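Local coordinates for protein restriction endonuclease LpnPI (Legionella pneumophila subsp. pneumophila str. Philadelphia 1, PDB 4RZL) that recognises modified cytosine in DNA through this N-terminal SRA-like domain and, as a modification-dependent restriction endonuclease, probably cuts the DNA with another part of the full-length protein, at residues 21-25 / 26-30; 102-105 / 106-109. One frame throughout, in Å; residues are numbered along the deposited sequence.

Contact 1 of 2, residues 21-25 / 26-30; sequences DLIID and AVYEG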
# COMPACT_ATOMS: atom_id res chain seq x y z
N ASP A 21 12.47 11.13 -3.58
CA ASP A 21 12.05 10.62 -2.28
C ASP A 21 10.54 10.38 -2.32
O ASP A 21 9.83 11.02 -3.11
CB ASP A 21 12.38 11.62 -1.16
CG ASP A 21 13.85 12.03 -1.15
OD1 ASP A 21 14.71 11.19 -0.85
OD2 ASP A 21 14.14 13.22 -1.43
N LEU A 22 10.05 9.49 -1.47
CA LEU A 22 8.60 9.33 -1.30
C LEU A 22 8.09 10.20 -0.14
O LEU A 22 8.43 9.98 1.02
CB LEU A 22 8.23 7.86 -1.06
CG LEU A 22 8.25 6.99 -2.34
CD1 LEU A 22 8.09 5.50 -1.99
CD2 LEU A 22 7.16 7.46 -3.29
N ILE A 23 7.28 11.19 -0.49
CA ILE A 23 6.80 12.20 0.46
C ILE A 23 5.28 12.13 0.63
O ILE A 23 4.56 12.04 -0.35
CB ILE A 23 7.19 13.61 -0.02
CG1 ILE A 23 8.72 13.77 0.04
CG2 ILE A 23 6.51 14.70 0.84
CD1 ILE A 23 9.22 15.07 -0.53
N ILE A 24 4.83 12.15 1.88
CA ILE A 24 3.40 12.08 2.20
C ILE A 24 2.58 13.04 1.35
O ILE A 24 2.84 14.25 1.33
CB ILE A 24 3.13 12.37 3.69
CG1 ILE A 24 3.56 11.18 4.56
CG2 ILE A 24 1.65 12.69 3.92
CD1 ILE A 24 2.74 9.92 4.31
N ASP A 25 1.65 12.46 0.60
CA ASP A 25 0.69 13.15 -0.27
C ASP A 25 1.31 13.94 -1.42
O ASP A 25 0.62 14.72 -2.07
CB ASP A 25 -0.21 14.06 0.57
CG ASP A 25 -1.15 13.26 1.46
OD1 ASP A 25 -1.34 12.05 1.18
OD2 ASP A 25 -1.72 13.83 2.41
N ALA A 26 2.58 13.70 -1.71
CA ALA A 26 3.19 14.25 -2.91
C ALA A 26 2.64 13.49 -4.12
O ALA A 26 2.25 12.33 -3.99
CB ALA A 26 4.71 14.17 -2.85
N VAL A 27 2.61 14.13 -5.28
CA VAL A 27 2.08 13.53 -6.50
C VAL A 27 3.21 13.17 -7.45
O VAL A 27 4.17 13.93 -7.62
CB VAL A 27 1.08 14.49 -7.19
CG1 VAL A 27 0.78 14.06 -8.62
CG2 VAL A 27 -0.21 14.60 -6.36
N TYR A 28 3.12 11.99 -8.04
CA TYR A 28 4.16 11.48 -8.92
C TYR A 28 3.56 11.20 -10.29
O TYR A 28 2.74 10.33 -10.45
CB TYR A 28 4.79 10.22 -8.32
CG TYR A 28 5.42 10.51 -6.97
CD1 TYR A 28 4.66 10.52 -5.81
CD2 TYR A 28 6.77 10.84 -6.88
CE1 TYR A 28 5.23 10.83 -4.58
CE2 TYR A 28 7.35 11.15 -5.66
CZ TYR A 28 6.58 11.13 -4.51
OH TYR A 28 7.17 11.44 -3.30
N GLU A 29 3.98 11.99 -11.27
CA GLU A 29 3.36 11.97 -12.59
C GLU A 29 3.78 10.78 -13.42
O GLU A 29 4.95 10.40 -13.44
CB GLU A 29 3.67 13.27 -13.32
CG GLU A 29 2.99 14.46 -12.67
CD GLU A 29 2.97 15.69 -13.55
OE1 GLU A 29 4.07 16.21 -13.86
OE2 GLU A 29 1.87 16.11 -13.94
N GLY A 30 2.80 10.18 -14.10
CA GLY A 30 3.05 9.07 -15.00
C GLY A 30 3.53 9.51 -16.38
O GLY A 30 3.60 10.70 -16.68
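The ring of Tyr-28 overlaps Leu-22, whose CD2 methyl lies over one ring face, 3.9 Å from CZ of Tyr-28. With CG beside its own backbone N (chi1 -60°), the tyrosine sends its ring back along the turn, and the phenol ends against the backbone of 21-23. There its OH donates to Asp-21 O at 2.7 Å, meeting a lone pair in the carbonyl plane with a C=O...OH angle of 134°. The same oxygen accepts from Ile-23 N, 2.8 Å away, with an N-H...O angle of 156°. Both partners sit at the ring edge, near its plane, while the leucine methyl comes from above.

Between these two ends the chain reverses through a type II beta turn from Ile-23 to Ala-26. Ala-26 N closes it with a 2.9 Å bond to Ile-23 O; Asp-25, at the third position, has the positive phi of a type II turn. CB of Ile-23 also packs on CB of Ala-26 at 3.8 Å. The carboxylate of Asp-25 forms a salt bridge with Lys-150, and that of Asp-21 accepts from the backbone N of Arg-195.

The two short strands joined by the turn belong to different sheets: 22-23 pairs with 192-193, whereas 27-28 lies between 11-12 and 147-155. Tyr-28 also stacks on Tyr-12 and touches Val-147 and Phe-149, so its ring is packed by aromatic and aliphatic groups from the larger sheet. At the end of this buried ring, the phenol oxygen joins a peptide C=O to a peptide N-H; its use as both donor and acceptor gives Asp-21 O and Ile-23 N a side-chain partner, one bond each, and fixes the ring against strand 22-23.

Contact 2 of 2, residues 102-105 / 106-109; sequences HDTP and RQGN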
# COMPACT_ATOMS: atom_id res chain seq x y z
N HIS A 102 -8.94 -16.83 -2.09
CA HIS A 102 -7.48 -16.90 -2.07
C HIS A 102 -6.86 -17.29 -3.40
O HIS A 102 -5.63 -17.31 -3.54
CB HIS A 102 -7.04 -17.88 -0.99
CG HIS A 102 -7.37 -17.43 0.40
ND1 HIS A 102 -8.08 -18.20 1.29
CD2 HIS A 102 -7.08 -16.27 1.05
CE1 HIS A 102 -8.22 -17.55 2.43
NE2 HIS A 102 -7.62 -16.37 2.31
N ASP A 103 -7.71 -17.59 -4.37
CA ASP A 103 -7.25 -18.06 -5.68
C ASP A 103 -7.23 -16.90 -6.68
O ASP A 103 -8.09 -16.78 -7.54
CB ASP A 103 -8.15 -19.21 -6.14
CG ASP A 103 -7.68 -19.87 -7.44
OD1 ASP A 103 -6.55 -19.61 -7.90
OD2 ASP A 103 -8.45 -20.70 -7.98
N THR A 104 -6.23 -16.03 -6.56
CA THR A 104 -6.15 -14.85 -7.40
C THR A 104 -4.77 -14.83 -8.06
O THR A 104 -3.81 -15.36 -7.50
CB THR A 104 -6.38 -13.54 -6.60
OG1 THR A 104 -5.26 -13.26 -5.76
CG2 THR A 104 -7.67 -13.65 -5.76
N PRO A 105 -4.69 -14.26 -9.28
CA PRO A 105 -3.44 -14.31 -10.05
C PRO A 105 -2.26 -13.63 -9.35
O PRO A 105 -1.15 -14.17 -9.35
CB PRO A 105 -3.81 -13.57 -11.34
CG PRO A 105 -5.30 -13.74 -11.47
CD PRO A 105 -5.80 -13.67 -10.05
N ARG A 106 -2.50 -12.47 -8.74
CA ARG A 106 -1.42 -11.75 -8.06
C ARG A 106 -1.27 -12.17 -6.59
O ARG A 106 -0.37 -11.71 -5.89
CB ARG A 106 -1.67 -10.24 -8.14
CG ARG A 106 -1.69 -9.70 -9.56
CD ARG A 106 -1.82 -8.18 -9.56
NE ARG A 106 -2.09 -7.67 -10.91
CZ ARG A 106 -1.16 -7.44 -11.84
NH1 ARG A 106 0.12 -7.68 -11.58
NH2 ARG A 106 -1.53 -6.97 -13.02
N GLN A 107 -2.16 -13.06 -6.14
CA GLN A 107 -2.07 -13.60 -4.78
C GLN A 107 -2.16 -12.52 -3.70
O GLN A 107 -1.58 -12.67 -2.62
CB GLN A 107 -0.77 -14.39 -4.62
CG GLN A 107 -0.74 -15.72 -5.36
CD GLN A 107 -1.64 -16.76 -4.72
OE1 GLN A 107 -1.25 -17.42 -3.75
NE2 GLN A 107 -2.85 -16.92 -5.25
N GLY A 108 -2.90 -11.45 -3.98
CA GLY A 108 -3.07 -10.37 -3.03
C GLY A 108 -3.77 -10.87 -1.77
O GLY A 108 -3.29 -10.65 -0.66
N ASN A 109 -4.90 -11.55 -1.96
CA ASN A 109 -5.68 -12.04 -0.83
C ASN A 109 -4.95 -13.07 0.00
O ASN A 109 -4.98 -13.01 1.23
CB ASN A 109 -7.01 -12.61 -1.32
CG ASN A 109 -8.02 -11.54 -1.59
OD1 ASN A 109 -7.85 -10.39 -1.18
ND2 ASN A 109 -9.09 -11.89 -2.29
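Thr-104, Asn-109 and Gln-107 carry the contact where the chain folds back into a helix. The Gln-107 side chain, bent at chi2 (-72°), curls toward the preceding loop, and its NE2 donates to Thr-104 O at 2.9 Å. The bond is nearly straight (175°), with the acceptor in the amide plane of Gln-107. The same carbonyl also receives Gln-107 N at 3.1 Å, this donor standing well above the carbonyl plane, so one oxygen is gripped from two directions. A weak, longer bond runs from NE2 to His-102 O. Across the turn, CG2 of Thr-104 meets ND2 of Asn-109 at 4.1 Å, the two side chains crossing at about a right angle. OG1 of Thr-104 is bonded to Asp-93, while ND2 of Asn-109 reaches Ile-101 O and Asn-180. At the other end of the loop, CD2 of His-102 brings the ring edge to 3.9 Å from Asn-109 O.

Gln-107 occupies the N-cap of helix 108-119, and Asp-93 accepts from the first-turn N-H groups of Gly-108 and Asn-109. The loop that follows strand 87-91 is thereby tied to the helix start, while His-102 links it to Tyr-181 on strand 176-187.

Contacts 1 and 2 are both local chain reversals, but they share no strand or helix and lie on opposite sides of the domain centre, their own centres about 27 Å apart. Each is partly buried. In contact 1 none of the touching residues is exposed, and its chemistry combines apolar packing with a tyrosine hydroxyl that serves peptide groups. Contact 2 has three exposed touching residues and depends chiefly on amide and carbonyl groups, with outside help from an aspartate at a helix start. Contact 1 thus connects two strands of separate sheets, whereas contact 2 joins a loop to the first turn of a helix.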